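Long-range contacts in 2-dehydropantoate 2-reductase (Porphyromonas gingivalis, PDB 2QYT), which probably catalyses the NADPH-dependent reduction of 2-dehydropantoate (ketopantoate) to (R)-pantoate, the second step of the pathway from 3-methyl-2-oxobutanoate to pantoate: residues 13-17 / 42-48; 20-24 / 158-162; 25-29 / 65-71; 59-65 / 151-157. All coordinates share one frame; numbering follows the deposited sequence. Where two conformers were deposited one is given.

Contact 1: residues 13-17 / 42-48; sequences VFGLG and WIARGAH. With SO4 (sulfate ion), chain C; EDO (1,2-ethanediol), chain G; SO4 (sulfate ion), chain E.
The carbonyl oxygen of Leu16 takes a 2.8 Å bond from His48 NE2, bent to 134° at the hydrogen, with the donor tilted out of the carbonyl plane. Two further NH groups converge on one sulfate: Leu16 N reaches its O1 and Arg45 N reaches its O3 at 2.7 Å, the latter nearly straight at 168°. The same O1 lies at the edge of the His48 ring. Two adjacent parallel strands lead into this site, as the bridges Val13–Trp42 and Phe14–Ile43 show; Ile43 N donates to Val13 O, and Gly15 N returns a longer bond of 3.3 Å to Ile43 O. The segments are the C-terminal ends of the two strands, with the turns that follow, of the beta-alpha-beta unit 9-14, 18-33, 38-43 of a Rossmann fold. Gly15 and Gly17 fit the GxGxxG pattern of dinucleotide-binding turns, and this sulfate, probably from the crystallisation liquor, is consistent with a site for an anionic part of the cofactor. Leu16 sets its two methyls against the indole of Trp42: CD2 stands over one face, 3.8 Å from the centroid of the five-membered ring, while CD1 reaches Trp42 CE3 at 3.6 Å. On the other side of the sheet, the Phe14 ring, swung anti to its own amide nitrogen (chi1 -173°), lies against Ile43 CG2, and Phe14 CE1 meets the guanidinium edge of Arg45, 3.7 Å from NH2.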
# COMPACT_ATOMS: atom_id res chain seq x y z
N VAL A 13 -7.63 0.03 11.15
CA VAL A 13 -6.56 0.60 10.38
C VAL A 13 -5.33 0.65 11.26
O VAL A 13 -5.33 1.37 12.24
CB VAL A 13 -6.91 2.00 9.78
CG1 VAL A 13 -5.83 2.43 8.78
CG2 VAL A 13 -8.20 1.91 9.03
N PHE A 14 -4.29 -0.08 10.86
CA PHE A 14 -3.05 -0.16 11.61
C PHE A 14 -2.00 0.73 10.93
O PHE A 14 -1.46 0.38 9.89
CB PHE A 14 -2.57 -1.63 11.65
CG PHE A 14 -1.36 -1.87 12.54
CD1 PHE A 14 -1.49 -1.82 13.93
CD2 PHE A 14 -0.12 -2.15 12.00
CE1 PHE A 14 -0.42 -2.05 14.75
CE2 PHE A 14 0.98 -2.35 12.82
CZ PHE A 14 0.83 -2.31 14.21
N GLY A 15 -1.74 1.89 11.53
CA GLY A 15 -0.81 2.89 11.02
C GLY A 15 -1.69 3.96 10.42
O GLY A 15 -2.47 3.66 9.52
N LEU A 16 -1.67 5.16 10.97
CA LEU A 16 -2.49 6.26 10.44
C LEU A 16 -1.67 7.36 9.75
O LEU A 16 -1.84 8.53 10.07
CB LEU A 16 -3.38 6.93 11.51
CG LEU A 16 -4.79 6.54 11.91
CD1 LEU A 16 -5.40 7.68 12.74
CD2 LEU A 16 -5.78 6.06 10.83
N GLY A 17 -0.82 7.01 8.81
CA GLY A 17 -0.11 8.04 8.06
C GLY A 17 -1.01 8.41 6.88
O GLY A 17 -2.26 8.25 6.96
N TRP A 42 -8.86 2.70 14.71
CA TRP A 42 -7.56 3.18 14.26
C TRP A 42 -6.51 2.89 15.27
O TRP A 42 -6.73 3.06 16.47
CB TRP A 42 -7.60 4.70 14.08
CG TRP A 42 -8.55 5.18 13.04
CD1 TRP A 42 -9.12 4.44 12.02
CD2 TRP A 42 -9.03 6.51 12.88
NE1 TRP A 42 -9.94 5.25 11.25
CE2 TRP A 42 -9.93 6.51 11.77
CE3 TRP A 42 -8.85 7.69 13.60
CZ2 TRP A 42 -10.61 7.66 11.35
CZ3 TRP A 42 -9.53 8.83 13.18
CH2 TRP A 42 -10.39 8.81 12.07
N ILE A 43 -5.35 2.43 14.81
CA ILE A 43 -4.23 2.28 15.70
C ILE A 43 -3.24 3.36 15.35
O ILE A 43 -2.71 3.35 14.29
CB ILE A 43 -3.57 0.89 15.60
CG1 ILE A 43 -4.63 -0.22 15.80
CG2 ILE A 43 -2.30 0.79 16.52
CD1 ILE A 43 -5.32 -0.28 17.23
N ALA A 44 -2.99 4.28 16.27
CA ALA A 44 -2.11 5.41 16.02
C ALA A 44 -1.37 5.56 17.29
O ALA A 44 -1.77 4.99 18.29
CB ALA A 44 -2.91 6.65 15.76
N ARG A 45 -0.27 6.33 17.29
CA ARG A 45 0.47 6.50 18.53
C ARG A 45 1.00 7.88 18.76
O ARG A 45 0.93 8.76 17.87
CB ARG A 45 1.59 5.46 18.64
CG ARG A 45 2.42 5.23 17.38
CD ARG A 45 3.05 3.83 17.51
NE ARG A 45 2.41 2.86 16.61
CZ ARG A 45 1.60 1.85 16.95
NH1 ARG A 45 1.26 1.60 18.23
NH2 ARG A 45 1.14 1.04 15.98
N GLY A 46 1.50 8.08 19.98
CA GLY A 46 2.15 9.32 20.39
C GLY A 46 1.34 10.59 20.23
O GLY A 46 0.14 10.63 20.59
N ALA A 47 1.99 11.63 19.70
CA ALA A 47 1.38 12.93 19.42
C ALA A 47 0.26 12.86 18.43
O ALA A 47 -0.73 13.57 18.57
CB ALA A 47 2.44 13.96 18.95
N HIS A 48 0.42 12.03 17.41
CA HIS A 48 -0.63 11.81 16.44
C HIS A 48 -1.88 11.28 17.18
O HIS A 48 -2.94 11.91 17.15
CB HIS A 48 -0.13 10.83 15.39
CG HIS A 48 -0.98 10.75 14.17
ND1 HIS A 48 -1.59 11.86 13.60
CD2 HIS A 48 -1.29 9.70 13.37
CE1 HIS A 48 -2.23 11.48 12.50
NE2 HIS A 48 -2.11 10.17 12.37
S SO4 C . 0.76 6.55 13.60
O1 SO4 C . -0.54 6.51 12.96
O2 SO4 C . 1.63 7.32 12.71
O3 SO4 C . 0.71 7.21 14.90
O4 SO4 C . 1.24 5.15 13.71
C1 EDO G . 0.28 4.91 5.57
O1 EDO G . -0.48 4.99 6.79
C2 EDO G . 1.31 6.04 5.47
O2 EDO G . 1.39 6.41 4.10
S SO4 E . 2.77 5.18 9.64
O1 SO4 E . 2.66 6.45 10.34
O2 SO4 E . 3.46 5.37 8.35
O3 SO4 E . 3.47 4.25 10.53
O4 SO4 E . 1.45 4.64 9.35

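Contact 2: residues 20-24 / 158-162; sequences GGYYG and RELFY. With EDO (1,2-ethanediol), chain J; EDO (1,2-ethanediol), chain G.
The glycine-rich helix 18-33 of the Rossmann unit packs here against strand 158-164 of the mixed sheet, crossing it almost perpendicularly: the short axes of 20-24 and 158-162 make an angle of 87° and pass 11.6 Å apart. Such a separation leaves the bridging to long side chains, chiefly Tyr23, whose ring is enclosed on both faces. Over the centre of one face stands Phe161 CD1, giving a T-shaped (edge-to-face) pair with centroids 5.1 Å apart and planes at 78°; over the other face lies CD2 of Tyr22, its neighbour in the helix. Phe161 can present this edge because its ring leaves the strand anti to the backbone nitrogen (chi1 -176°). The phenol end of Tyr23 is fixed separately, OH donating to Glu159 OE2 at 2.6 Å. That short bond comes to the anti side of the carboxylate and lies out of its plane, and the carboxylate stands nearly perpendicular to the phenol ring. Ring rotation and hydroxyl direction are thus both constrained within a buried setting. Tyr22 meets the same glutamate by a different route, with CE2 against Glu159 CG at 3.8 Å, while its hydroxyl also bonds Arg65 NH1. A water completes the link, accepting from Tyr22 OH at 2.6 Å and donating to Glu159 OE1 at 2.8 Å.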
# COMPACT_ATOMS: atom_id res chain seq x y z
N GLY A 20 -3.16 5.09 5.59
CA GLY A 20 -4.12 4.60 6.59
C GLY A 20 -5.05 5.69 7.08
O GLY A 20 -6.23 5.45 7.34
N GLY A 21 -4.53 6.90 7.21
CA GLY A 21 -5.34 7.99 7.73
C GLY A 21 -6.40 8.42 6.75
O GLY A 21 -7.59 8.63 7.12
N TYR A 22 -6.02 8.56 5.48
CA TYR A 22 -7.00 8.82 4.47
C TYR A 22 -8.07 7.72 4.31
O TYR A 22 -9.25 8.03 4.28
CB TYR A 22 -6.36 9.09 3.10
CG TYR A 22 -7.44 9.41 2.11
CD1 TYR A 22 -8.03 10.69 2.10
CD2 TYR A 22 -7.96 8.43 1.25
CE1 TYR A 22 -9.05 11.01 1.22
CE2 TYR A 22 -9.01 8.74 0.36
CZ TYR A 22 -9.53 10.05 0.34
OH TYR A 22 -10.54 10.42 -0.52
N TYR A 23 -7.68 6.45 4.16
CA TYR A 23 -8.74 5.42 3.99
C TYR A 23 -9.49 5.16 5.27
O TYR A 23 -10.70 4.96 5.26
CB TYR A 23 -8.20 4.16 3.32
CG TYR A 23 -7.73 4.44 1.90
CD1 TYR A 23 -8.66 4.73 0.89
CD2 TYR A 23 -6.37 4.46 1.58
CE1 TYR A 23 -8.27 5.00 -0.40
CE2 TYR A 23 -5.97 4.72 0.25
CZ TYR A 23 -6.90 4.99 -0.72
OH TYR A 23 -6.49 5.22 -2.01
N GLY A 24 -8.79 5.24 6.40
CA GLY A 24 -9.47 5.18 7.71
C GLY A 24 -10.48 6.31 7.93
O GLY A 24 -11.58 6.09 8.46
N ARG A 158 -7.43 12.74 -6.28
CA ARG A 158 -7.41 11.43 -6.95
C ARG A 158 -6.81 10.34 -6.06
O ARG A 158 -5.72 10.57 -5.48
CB ARG A 158 -6.49 11.48 -8.17
CG ARG A 158 -6.96 12.25 -9.37
CD ARG A 158 -5.86 12.33 -10.44
NE ARG A 158 -4.71 13.18 -10.10
CZ ARG A 158 -4.72 14.51 -10.06
NH1 ARG A 158 -5.83 15.18 -10.33
NH2 ARG A 158 -3.61 15.17 -9.74
N GLU A 159 -7.45 9.18 -6.02
CA GLU A 159 -6.90 7.96 -5.41
C GLU A 159 -7.47 6.69 -6.05
O GLU A 159 -8.57 6.69 -6.61
CB GLU A 159 -6.99 7.97 -3.89
CG GLU A 159 -8.39 7.88 -3.24
CD GLU A 159 -9.16 6.57 -3.49
OE1 GLU A 159 -10.39 6.66 -3.58
OE2 GLU A 159 -8.57 5.46 -3.61
N LEU A 160 -6.69 5.61 -5.98
CA LEU A 160 -7.05 4.28 -6.49
C LEU A 160 -6.64 3.30 -5.42
O LEU A 160 -5.59 3.46 -4.86
CB LEU A 160 -6.32 4.00 -7.81
CG LEU A 160 -6.74 4.91 -8.96
CD1 LEU A 160 -5.77 4.80 -10.17
CD2 LEU A 160 -8.21 4.60 -9.37
N PHE A 161 -7.50 2.30 -5.14
CA PHE A 161 -7.32 1.30 -4.10
C PHE A 161 -7.66 0.02 -4.86
O PHE A 161 -8.80 -0.17 -5.32
CB PHE A 161 -8.33 1.59 -2.97
CG PHE A 161 -8.22 0.69 -1.74
CD1 PHE A 161 -7.88 1.23 -0.49
CD2 PHE A 161 -8.58 -0.66 -1.80
CE1 PHE A 161 -7.84 0.42 0.66
CE2 PHE A 161 -8.52 -1.48 -0.66
CZ PHE A 161 -8.16 -0.93 0.57
N TYR A 162 -6.65 -0.83 -5.01
CA TYR A 162 -6.83 -2.18 -5.58
C TYR A 162 -6.59 -3.25 -4.55
O TYR A 162 -5.70 -3.12 -3.73
CB TYR A 162 -5.85 -2.41 -6.72
CG TYR A 162 -6.03 -1.48 -7.87
CD1 TYR A 162 -6.96 -1.77 -8.87
CD2 TYR A 162 -5.26 -0.32 -7.97
CE1 TYR A 162 -7.12 -0.89 -9.96
CE2 TYR A 162 -5.42 0.54 -9.06
CZ TYR A 162 -6.35 0.25 -10.04
OH TYR A 162 -6.51 1.09 -11.10
C1 EDO J . -11.30 10.65 -5.17
O1 EDO J . -10.97 11.06 -3.85
C2 EDO J . -11.37 9.14 -5.26
O2 EDO J . -10.30 8.79 -6.14
C1 EDO G . 0.28 4.91 5.57
O1 EDO G . -0.48 4.99 6.79
C2 EDO G . 1.31 6.04 5.47
O2 EDO G . 1.39 6.41 4.10
O HOH W 1 -11.60 8.58 -1.97

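Contact 3: residues 25-29 / 65-71; sequences AMLAL and RDFLARP
Ala25 and Ala69 meet methyl to methyl, CB to CB at 3.6 Å, and Ala69 CB also rests 3.4 Å from Ala25 O, so the small residues let helix and strand backbones come close: Ala25 CA and Ala69 CA are 5.1 Å apart. One helical turn on, Ala28 CB lies against Arg70 O and the CA of Pro71. Beside the alanines stands the ring of Phe67. Ala25 CB touches it at the edge, 3.9 Å from CE2, whereas Leu29 brings CD1 to the same CE2 at 3.7 Å from an oblique direction. Met26, present as selenomethionine, supplies a third neighbour. The side chain sets out away from the strand, but bends at chi2 and chi3 (-66° and -79°) fold the chain back and set SE in an oblique Met-aromatic contact, 5.0 Å from the Phe67 ring centroid. The same SE lies at the guanidinium edge of Arg65, near NH2, and the arginine is held in turn by a salt bridge to Asp157 and a bond to Tyr22 OH. No direct polar bond joins the segments; instead, a water donates to both Ala28 O and Arg70 O, at 2.8 Å from each oxygen, and a second one accepts from Arg70 N and donates weakly to Ala28 O. The 25-29 portion of helix 18-33 makes 69° with strand 66-69, an outermost strand of the mixed sheet, with Val60 of the adjacent strand 58-61 touching Ala25 and Phe67, and Trp42 of strand 38-43 touching Ala28, Ala69 and Pro71.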
# COMPACT_ATOMS: atom_id res chain seq x y z
N ALA A 25 -10.12 7.52 7.50
CA ALA A 25 -11.04 8.66 7.60
C ALA A 25 -12.30 8.45 6.74
O ALA A 25 -13.41 8.71 7.20
CB ALA A 25 -10.32 9.96 7.20
N MSE A 26 -12.14 8.02 5.50
CA MSE A 26 -13.29 7.81 4.62
C MSE A 26 -14.19 6.72 5.19
O MSE A 26 -15.43 6.87 5.19
CB MSE A 26 -12.85 7.43 3.22
CG MSE A 26 -12.04 8.54 2.50
SE MSE A 26 -13.15 10.15 2.15
CE MSE A 26 -14.07 9.47 0.56
N LEU A 27 -13.58 5.64 5.67
CA LEU A 27 -14.39 4.59 6.32
C LEU A 27 -15.12 5.10 7.55
O LEU A 27 -16.32 4.80 7.72
CB LEU A 27 -13.53 3.35 6.69
CG LEU A 27 -13.02 2.62 5.41
CD1 LEU A 27 -11.86 1.62 5.78
CD2 LEU A 27 -14.22 1.94 4.74
N ALA A 28 -14.43 5.84 8.42
CA ALA A 28 -15.10 6.41 9.62
C ALA A 28 -16.26 7.34 9.31
O ALA A 28 -17.22 7.41 10.05
CB ALA A 28 -14.07 7.14 10.49
N LEU A 29 -16.16 8.11 8.22
CA LEU A 29 -17.28 8.97 7.79
C LEU A 29 -18.52 8.18 7.48
O LEU A 29 -19.61 8.56 7.85
CB LEU A 29 -16.91 9.80 6.55
CG LEU A 29 -15.89 10.93 6.72
CD1 LEU A 29 -15.72 11.65 5.42
CD2 LEU A 29 -16.38 11.87 7.79
N ARG A 65 -11.34 19.56 -0.25
CA ARG A 65 -12.02 19.10 0.96
C ARG A 65 -11.29 19.48 2.25
O ARG A 65 -10.08 19.63 2.27
CB ARG A 65 -12.24 17.55 0.93
CG ARG A 65 -13.24 17.08 -0.16
CD ARG A 65 -13.32 15.58 -0.20
NE ARG A 65 -12.14 15.02 -0.83
CZ ARG A 65 -11.68 13.78 -0.65
NH1 ARG A 65 -10.57 13.39 -1.28
NH2 ARG A 65 -12.34 12.95 0.13
N ASP A 66 -12.03 19.62 3.33
CA ASP A 66 -11.41 19.84 4.64
C ASP A 66 -12.39 19.26 5.62
O ASP A 66 -13.42 19.88 5.89
CB ASP A 66 -11.14 21.36 4.92
CG ASP A 66 -10.45 21.61 6.30
OD1 ASP A 66 -10.43 20.71 7.19
OD2 ASP A 66 -9.92 22.72 6.50
N PHE A 67 -12.07 18.10 6.17
CA PHE A 67 -13.02 17.39 7.02
C PHE A 67 -12.42 16.73 8.28
O PHE A 67 -11.24 16.41 8.33
CB PHE A 67 -13.93 16.39 6.23
CG PHE A 67 -13.19 15.25 5.57
CD1 PHE A 67 -12.70 15.36 4.27
CD2 PHE A 67 -12.99 14.06 6.25
CE1 PHE A 67 -11.98 14.30 3.67
CE2 PHE A 67 -12.33 12.99 5.68
CZ PHE A 67 -11.81 13.08 4.40
N LEU A 68 -13.28 16.50 9.29
CA LEU A 68 -12.88 15.79 10.48
C LEU A 68 -13.65 14.46 10.61
O LEU A 68 -14.86 14.47 10.78
CB LEU A 68 -13.07 16.70 11.72
CG LEU A 68 -12.71 16.19 13.13
CD1 LEU A 68 -11.18 16.12 13.29
CD2 LEU A 68 -13.32 17.15 14.18
N ALA A 69 -12.95 13.33 10.54
CA ALA A 69 -13.55 12.01 10.58
C ALA A 69 -13.42 11.50 12.01
O ALA A 69 -12.35 11.63 12.63
CB ALA A 69 -12.78 11.07 9.60
N ARG A 70 -14.51 10.97 12.55
CA ARG A 70 -14.51 10.49 13.92
C ARG A 70 -14.63 8.98 13.94
O ARG A 70 -15.61 8.42 13.46
CB ARG A 70 -15.64 11.14 14.71
CG ARG A 70 -15.61 12.68 14.63
CD ARG A 70 -16.88 13.26 15.25
NE ARG A 70 -16.91 14.72 15.25
CZ ARG A 70 -16.92 15.49 14.16
NH1 ARG A 70 -16.83 14.97 12.90
NH2 ARG A 70 -16.96 16.80 14.35
N PRO A 71 -13.63 8.30 14.53
CA PRO A 71 -13.66 6.84 14.48
C PRO A 71 -14.51 6.26 15.61
O PRO A 71 -14.83 6.95 16.57
CB PRO A 71 -12.19 6.46 14.72
CG PRO A 71 -11.72 7.52 15.72
CD PRO A 71 -12.49 8.81 15.35
O HOH W 2 -16.81 10.56 11.01
O HOH W 3 -16.93 6.15 12.54

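Contact 4: residues 59-65 / 151-157. With EDO (1,2-ethanediol), chain J.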
# COMPACT_ATOMS: atom_id res chain seq x y z
N ARG A 59 -8.26 14.85 11.09
CA ARG A 59 -8.48 15.87 10.06
C ARG A 59 -7.81 15.55 8.71
O ARG A 59 -6.64 15.14 8.67
CB ARG A 59 -8.04 17.25 10.56
CG ARG A 59 -8.44 18.36 9.58
CD ARG A 59 -8.07 19.71 10.14
NE ARG A 59 -8.35 20.83 9.22
CZ ARG A 59 -7.99 22.09 9.45
NH1 ARG A 59 -7.32 22.40 10.57
NH2 ARG A 59 -8.29 23.04 8.55
N VAL A 60 -8.55 15.76 7.61
CA VAL A 60 -8.04 15.52 6.27
C VAL A 60 -8.31 16.76 5.40
O VAL A 60 -9.45 17.26 5.34
CB VAL A 60 -8.67 14.26 5.61
CG1 VAL A 60 -8.06 14.04 4.23
CG2 VAL A 60 -8.43 13.04 6.46
N VAL A 61 -7.23 17.29 4.82
CA VAL A 61 -7.30 18.43 3.89
C VAL A 61 -6.81 18.01 2.51
O VAL A 61 -5.81 17.33 2.35
CB VAL A 61 -6.60 19.75 4.43
CG1 VAL A 61 -7.13 20.16 5.80
CG2 VAL A 61 -5.05 19.62 4.49
N THR A 62 -7.52 18.47 1.48
CA THR A 62 -7.17 18.13 0.11
C THR A 62 -7.37 19.44 -0.64
O THR A 62 -7.74 20.45 -0.04
CB THR A 62 -8.06 16.95 -0.46
OG1 THR A 62 -9.30 17.47 -0.90
CG2 THR A 62 -8.38 15.84 0.60
N PRO A 63 -7.09 19.45 -1.95
CA PRO A 63 -7.41 20.69 -2.63
C PRO A 63 -8.88 21.18 -2.47
O PRO A 63 -9.13 22.42 -2.44
CB PRO A 63 -7.05 20.42 -4.11
CG PRO A 63 -6.06 19.32 -4.11
CD PRO A 63 -6.47 18.45 -2.84
N SER A 64 -9.83 20.25 -2.43
CA SER A 64 -11.25 20.60 -2.47
C SER A 64 -11.98 20.26 -1.20
O SER A 64 -13.13 20.65 -1.05
CB SER A 64 -11.94 19.91 -3.66
OG SER A 64 -12.04 18.49 -3.46
N ARG A 65 -11.34 19.56 -0.25
CA ARG A 65 -12.02 19.10 0.96
C ARG A 65 -11.29 19.48 2.25
O ARG A 65 -10.08 19.63 2.27
CB ARG A 65 -12.24 17.55 0.93
CG ARG A 65 -13.24 17.08 -0.16
CD ARG A 65 -13.32 15.58 -0.20
NE ARG A 65 -12.14 15.02 -0.83
CZ ARG A 65 -11.68 13.78 -0.65
NH1 ARG A 65 -10.57 13.39 -1.28
NH2 ARG A 65 -12.34 12.95 0.13
N LEU A 151 -3.30 15.25 11.45
CA LEU A 151 -3.65 15.87 10.16
C LEU A 151 -3.07 15.11 8.99
O LEU A 151 -1.86 14.88 8.94
CB LEU A 151 -3.19 17.34 10.11
CG LEU A 151 -3.47 18.12 8.79
CD1 LEU A 151 -5.00 18.38 8.61
CD2 LEU A 151 -2.67 19.44 8.62
N ILE A 152 -3.93 14.76 8.05
CA ILE A 152 -3.52 14.22 6.76
C ILE A 152 -3.75 15.28 5.69
O ILE A 152 -4.81 15.95 5.64
CB ILE A 152 -4.35 12.94 6.37
CG1 ILE A 152 -4.38 11.91 7.53
CG2 ILE A 152 -3.79 12.27 5.15
CD1 ILE A 152 -2.96 11.58 8.12
N THR A 153 -2.75 15.42 4.82
CA THR A 153 -2.88 16.28 3.66
C THR A 153 -2.73 15.44 2.39
O THR A 153 -1.80 14.63 2.28
CB THR A 153 -1.74 17.33 3.66
OG1 THR A 153 -1.85 18.08 4.89
CG2 THR A 153 -1.82 18.27 2.44
N LEU A 154 -3.68 15.61 1.48
CA LEU A 154 -3.56 15.11 0.12
C LEU A 154 -3.19 16.22 -0.80
O LEU A 154 -3.81 17.30 -0.81
CB LEU A 154 -4.85 14.49 -0.40
CG LEU A 154 -5.22 13.07 0.01
CD1 LEU A 154 -5.40 12.99 1.50
CD2 LEU A 154 -6.52 12.66 -0.75
N GLU A 155 -2.22 15.95 -1.64
CA GLU A 155 -1.85 17.01 -2.52
C GLU A 155 -2.70 16.95 -3.78
O GLU A 155 -2.69 17.86 -4.57
CB GLU A 155 -0.34 16.99 -2.77
CG GLU A 155 0.15 15.81 -3.47
CD GLU A 155 1.64 15.94 -3.77
OE1 GLU A 155 2.44 15.96 -2.79
OE2 GLU A 155 1.97 16.00 -4.97
N ALA A 156 -3.46 15.86 -3.93
CA ALA A 156 -4.42 15.78 -5.03
C ALA A 156 -5.58 14.95 -4.52
O ALA A 156 -5.38 14.06 -3.70
CB ALA A 156 -3.81 15.15 -6.26
N ASP A 157 -6.78 15.23 -4.99
CA ASP A 157 -7.95 14.44 -4.61
C ASP A 157 -7.98 12.98 -5.10
O ASP A 157 -8.49 12.11 -4.38
CB ASP A 157 -9.22 15.14 -5.04
CG ASP A 157 -9.69 16.12 -4.05
OD1 ASP A 157 -10.02 15.72 -2.91
OD2 ASP A 157 -9.69 17.30 -4.39
C1 EDO J . -11.30 10.65 -5.17
O1 EDO J . -10.97 11.06 -3.85
C2 EDO J . -11.37 9.14 -5.26
O2 EDO J . -10.30 8.79 -6.14
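Thr62 carries OG1 between its amide nitrogen and carbonyl carbon (chi1 81°), and Ser64 does the same with its hydroxyl (chi1 70°), which turns both hydroxyls toward the carboxylate of Asp157. Thr62 OG1 donates to OD1 at 2.8 Å from the syn side, though well out of the carboxylate plane, and Ser64 OG reaches OD2, also at 2.8 Å, from above that plane. Arg65 approaches OD1 side-on with NE and NH1; NH1 is the closer, 2.9 Å from OD1, and meets the anti lone pair of that oxygen, which lies 5° out of the guanidinium plane. Thr62 OG1 meanwhile accepts from the amides of Ser64 and Arg65, an ST turn and an ST motif that shape the bend after strand 58-61. That strand runs parallel to strand 151-154 in the mixed sheet, in a ladder of three backbone bonds: Ile152 N to Arg59 O, Val61 N to Ile152 O and Leu154 N to Val61 O. On one sheet face Leu151 CD1 lies along the stretched side chain of Arg59, 3.6 Å from Arg59 CG; the Arg59 guanidinium is salt-bridged to Asp66. On the opposite face Val60 CG1 meets Leu154 CD1 at 4.0 Å. With three donors on OD1 and one on OD2, the negative charge of Asp157 is probably well compensated, and the carboxylate is hindered from rotating where the chain turns its corner.

Contacts 1 and 2 are buried, whereas contacts 3 and 4 are only partly so and lie nearer the surface. Helix 18-33 is shared by contacts 2 and 3; its Tyr22 points to the mixed sheet that contact 4 zips together, and its Met26 folds back to it. Contact 1 belongs to the parallel Rossmann sheet on the other side of that helix, with Trp42 reaching across to Ala28 and Pro71. Chemistry follows position: backbone amides bind an anion in contact 1, with a histidine holding the turn beside it; aromatic rings and a glutamate fill contact 2; apolar side chains, alanines among them, and bridging waters serve contact 3; contact 4 adds a charged network to its ladder. Arg65 ties contacts 3 and 4 to Tyr22 of contact 2.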